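Local coordinates for LanC-like protein GCR2 (Arabidopsis thaliana, PDB 3T33) that may take part in abscisic acid signalling and belongs to the LanC-like family, holding a zinc ion in a largely helical chain, at residues Glu27-Val30 with Thr31-Lys34; Glu371-Ser375 with Glu376-His380. One frame throughout, in Å; residues are numbered along the deposited sequence.

Interaction 1. Residues Glu27-Val30 with Thr31-Lys34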
loop_
_atom_site.group_PDB
_atom_site.type_symbol
_atom_site.label_atom_id
_atom_site.label_comp_id
_atom_site.label_asym_id
_atom_site.label_seq_id
_atom_site.Cartn_x
_atom_site.Cartn_y
_atom_site.Cartn_z
ATOM N N GLU A 27 20.813 -3.431 34.885
ATOM C CA GLU A 27 21.386 -2.152 34.486
ATOM C C GLU A 27 21.842 -2.182 33.031
ATOM O O GLU A 27 22.366 -3.189 32.554
ATOM C CB GLU A 27 22.560 -1.783 35.395
ATOM C CG GLU A 27 22.342 -0.517 36.209
ATOM C CD GLU A 27 23.159 0.652 35.696
ATOM O OE1 GLU A 27 23.999 0.444 34.795
ATOM O OE2 GLU A 27 22.964 1.779 36.196
ATOM N N GLU A 28 21.636 -1.072 32.328
ATOM C CA GLU A 28 22.024 -0.969 30.923
ATOM C C GLU A 28 23.340 -1.716 30.709
ATOM O O GLU A 28 24.357 -1.400 31.358
ATOM C CB GLU A 28 22.221 0.511 30.573
ATOM C CG GLU A 28 22.845 0.788 29.209
ATOM C CD GLU A 28 22.174 1.960 28.527
ATOM O OE1 GLU A 28 22.883 2.956 28.205
ATOM O OE2 GLU A 28 20.929 1.887 28.346
ATOM N N THR A 29 23.323 -2.698 29.814
ATOM C CA THR A 29 24.519 -3.494 29.617
ATOM C C THR A 29 25.588 -2.739 28.855
ATOM O O THR A 29 25.381 -2.266 27.741
ATOM C CB THR A 29 24.272 -4.940 29.090
ATOM O OG1 THR A 29 25.234 -5.245 28.065
ATOM C CG2 THR A 29 22.842 -5.158 28.633
ATOM N N VAL A 30 26.728 -2.617 29.528
ATOM C CA VAL A 30 27.799 -1.717 29.141
ATOM C C VAL A 30 28.433 -2.147 27.809
ATOM O O VAL A 30 28.606 -1.316 26.923
ATOM C CB VAL A 30 28.811 -1.538 30.300
ATOM C CG1 VAL A 30 29.925 -0.593 29.904
ATOM C CG2 VAL A 30 28.084 -0.990 31.536
ATOM N N THR A 31 28.699 -3.446 27.645
ATOM C CA THR A 31 29.320 -3.947 26.406
ATOM C C THR A 31 28.378 -3.994 25.183
ATOM O O THR A 31 28.821 -4.304 24.064
ATOM C CB THR A 31 29.933 -5.365 26.565
ATOM O OG1 THR A 31 28.898 -6.308 26.861
ATOM C CG2 THR A 31 30.988 -5.403 27.636
ATOM N N GLU A 32 27.089 -3.730 25.401
ATOM C CA GLU A 32 26.136 -3.770 24.319
ATOM C C GLU A 32 26.397 -2.587 23.408
ATOM O O GLU A 32 26.617 -1.475 23.863
ATOM C CB GLU A 32 24.737 -3.680 24.846
ATOM C CG GLU A 32 23.764 -4.526 24.090
ATOM C CD GLU A 32 22.444 -4.593 24.845
ATOM O OE1 GLU A 32 22.198 -5.606 25.578
ATOM O OE2 GLU A 32 21.688 -3.582 24.738
ATOM N N CYS A 33 26.397 -2.839 22.109
ATOM C CA CYS A 33 26.761 -1.794 21.166
ATOM C C CYS A 33 25.604 -0.763 21.096
ATOM O O CYS A 33 24.448 -1.144 20.988
ATOM C CB CYS A 33 27.204 -2.424 19.807
ATOM S SG CYS A 33 27.521 -1.279 18.332
ATOM N N LYS A 34 25.921 0.526 21.220
ATOM C CA LYS A 34 24.891 1.577 21.158
ATOM C C LYS A 34 25.197 2.681 20.142
ATOM O O LYS A 34 25.814 3.683 20.477
ATOM C CB LYS A 34 24.663 2.257 22.511
ATOM C CG LYS A 34 24.199 1.368 23.686
ATOM C CD LYS A 34 24.681 2.038 25.021
ATOM C CE LYS A 34 25.831 1.280 25.708
ATOM N NZ LYS A 34 25.286 0.126 26.479
#
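The carbonyl of Thr29 and the backbone amide of Glu32 close this loop on itself. Glu32 N donates to Thr29 O over 3.2 Å, with an N-H...O angle of 150°. The ammonium of Lys34 comes to the same part of the loop, and Lys34 NZ lies 2.7 Å from Thr29 O. Lys34 NZ makes a weak hydrogen bond of 3.3 Å to Glu32 O. The aliphatic chain of Lys34 curls back to arrive there, bent at its third and fourth torsions (chi3 -108°, chi4 -81°), which returns NZ to the turn that precedes it. That turn is a type I beta turn from Thr29 to Glu32, with Val30 and Thr31 at its two corners, in the loop leading to helix 36-42. Beside the ammonium lies Glu28, whose side chain comes from the opposite direction. Its CG is 3.7 Å from Lys34 NZ, but the carboxylate oxygen OE1 stays 4.1 Å from NZ, too far for a salt bridge, so any attraction is probably diffuse. Glu28 N has its own weak acceptor in Glu26 OE1, just upstream. On the flank of the turn, the side chains of Thr29 and Glu32 cross at about a right angle. The methyl CG2 of Thr29, rather than its hydroxyl, makes the nearer approach to the carboxylate, 3.2 Å from Glu32 OE1, while OG1 of Thr29 rests 3.6 Å from Glu32 CB. Every touching residue is exposed, and Thr29, Val30, Thr31 and Lys34 also meet a crystal neighbour, which may influence the loop's shape.

Interaction 2. Residues Glu371-Ser375 with Glu376-His380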
loop_
_atom_site.group_PDB
_atom_site.type_symbol
_atom_site.label_atom_id
_atom_site.label_comp_id
_atom_site.label_asym_id
_atom_site.label_seq_id
_atom_site.Cartn_x
_atom_site.Cartn_y
_atom_site.Cartn_z
ATOM N N GLU A 371 19.322 8.292 3.611
ATOM C CA GLU A 371 19.961 9.386 2.895
ATOM C C GLU A 371 21.405 8.999 2.498
ATOM O O GLU A 371 21.783 9.124 1.323
ATOM C CB GLU A 371 19.930 10.635 3.771
ATOM C CG GLU A 371 20.390 11.930 3.111
ATOM C CD GLU A 371 20.061 13.142 3.982
ATOM O OE1 GLU A 371 19.393 12.950 5.043
ATOM O OE2 GLU A 371 20.455 14.279 3.605
ATOM N N LYS A 372 22.175 8.465 3.461
ATOM C CA LYS A 372 23.512 8.069 3.183
ATOM C C LYS A 372 23.534 6.920 2.167
ATOM O O LYS A 372 24.357 6.916 1.246
ATOM C CB LYS A 372 24.232 7.672 4.470
ATOM C CG LYS A 372 25.654 8.241 4.594
ATOM C CD LYS A 372 26.611 7.267 5.321
ATOM C CE LYS A 372 27.766 8.026 6.043
ATOM N NZ LYS A 372 28.424 9.127 5.228
ATOM N N LEU A 373 22.648 5.948 2.331
ATOM C CA LEU A 373 22.651 4.790 1.476
ATOM C C LEU A 373 22.297 5.123 0.037
ATOM O O LEU A 373 22.869 4.549 -0.896
ATOM C CB LEU A 373 21.685 3.753 2.020
ATOM C CG LEU A 373 22.285 2.665 2.917
ATOM C CD1 LEU A 373 23.699 2.989 3.339
ATOM C CD2 LEU A 373 21.378 2.397 4.120
ATOM N N ILE A 374 21.354 6.048 -0.135
ATOM C CA ILE A 374 20.874 6.459 -1.454
ATOM C C ILE A 374 21.954 7.308 -2.144
ATOM O O ILE A 374 22.247 7.112 -3.317
ATOM C CB ILE A 374 19.545 7.256 -1.360
ATOM C CG1 ILE A 374 18.385 6.329 -1.045
ATOM C CG2 ILE A 374 19.247 8.019 -2.659
ATOM C CD1 ILE A 374 17.180 7.083 -0.554
ATOM N N SER A 375 22.542 8.246 -1.414
ATOM C CA SER A 375 23.473 9.153 -2.053
ATOM C C SER A 375 24.827 8.496 -2.403
ATOM O O SER A 375 25.615 9.099 -3.122
ATOM C CB SER A 375 23.653 10.443 -1.259
ATOM O OG SER A 375 24.931 10.479 -0.693
ATOM N N GLU A 376 25.098 7.278 -1.933
ATOM C CA GLU A 376 26.239 6.547 -2.473
ATOM C C GLU A 376 25.873 5.265 -3.205
ATOM O O GLU A 376 26.720 4.377 -3.354
ATOM C CB GLU A 376 27.291 6.271 -1.413
ATOM C CG GLU A 376 26.828 5.456 -0.253
ATOM C CD GLU A 376 27.736 5.657 0.936
ATOM O OE1 GLU A 376 28.149 6.840 1.174
ATOM O OE2 GLU A 376 28.041 4.635 1.620
ATOM N N GLY A 377 24.613 5.181 -3.659
ATOM C CA GLY A 377 24.154 4.128 -4.563
ATOM C C GLY A 377 24.040 2.702 -4.022
ATOM O O GLY A 377 23.894 1.770 -4.819
ATOM N N GLN A 378 24.102 2.511 -2.694
ATOM C CA GLN A 378 23.795 1.189 -2.094
ATOM C C GLN A 378 22.280 0.974 -1.906
ATOM O O GLN A 378 21.831 -0.139 -1.753
ATOM C CB GLN A 378 24.492 0.957 -0.747
ATOM C CG GLN A 378 25.758 1.751 -0.465
ATOM C CD GLN A 378 26.341 1.386 0.897
ATOM O OE1 GLN A 378 26.235 0.224 1.341
ATOM N NE2 GLN A 378 26.953 2.371 1.574
ATOM N N MET A 379 21.517 2.057 -1.886
ATOM C CA MET A 379 20.053 1.998 -1.911
ATOM C C MET A 379 19.544 2.778 -3.132
ATOM O O MET A 379 19.949 3.910 -3.405
ATOM C CB MET A 379 19.420 2.540 -0.607
ATOM C CG MET A 379 17.854 2.486 -0.562
ATOM S SD MET A 379 17.096 3.065 1.012
ATOM C CE MET A 379 17.495 1.699 2.082
ATOM N N HIS A 380 18.672 2.122 -3.874
ATOM C CA HIS A 380 18.112 2.701 -5.036
ATOM C C HIS A 380 16.990 3.655 -4.564
ATOM O O HIS A 380 16.176 3.302 -3.712
ATOM C CB HIS A 380 17.587 1.577 -5.903
ATOM C CG HIS A 380 17.065 2.047 -7.211
ATOM N ND1 HIS A 380 15.738 2.369 -7.403
ATOM C CD2 HIS A 380 17.693 2.304 -8.380
ATOM C CE1 HIS A 380 15.564 2.764 -8.653
ATOM N NE2 HIS A 380 16.738 2.756 -9.259
#
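Glu376 lies where helix 353-375 gives way to loop, and its amide donates to Lys372 O at 3.3 Å, while its own CG lies over the same oxygen. That CG stands between the backbone N and the carbonyl carbon (chi1 60°), which turns the side chain back along the helix. At Gly377 phi is positive (70°), and the amide gives a straight bond to Ile374 O at 3.1 Å (161°). Next, Gln378 N makes a weak bond to Leu373 O, completing the Schellman motif; the amide end of Gln378 crosses Leu373 at a slant, with Leu373 CD1 3.8 Å from Gln378 NE2, which also reaches Glu376 OE2 in a weak bond. Met379 N then binds Leu373 O at 3.0 Å, so this oxygen takes two donors. Extended through its first two torsions, the buried Met379 lays CB 3.7 Å from Leu373 CB and CG against Ile374 CG1, beside Phe365 and Val330. The Met379 carbonyl turns back to receive the CA-H of Ile374, 3.3 Å from CA to O. The chain can therefore leave the helix without stranding the carbonyls of residues 372-374, while Met379 stays buried.

How the interactions relate
Both interactions are tight reversals of a continuous chain, yet they stand in different places. Interaction 1 is wholly exposed, its centre about 37 Å from that of the chain, in the loop before helix 36-42. Interaction 2 also lies at the surface, but its centre is nearer that of the chain (about 23 Å) and it has one buried residue, whose side chain is about 10 Å from that of zinc-binding His334. The chemistry follows: the N-terminal loop relies on a single firm backbone bond and a lysine, whereas residues 371-380 combine several backbone bonds with hydrophobic packing. Interactions 1 and 2 share no element, and the nearest atoms of interactions 1 and 2 are about 15 Å apart.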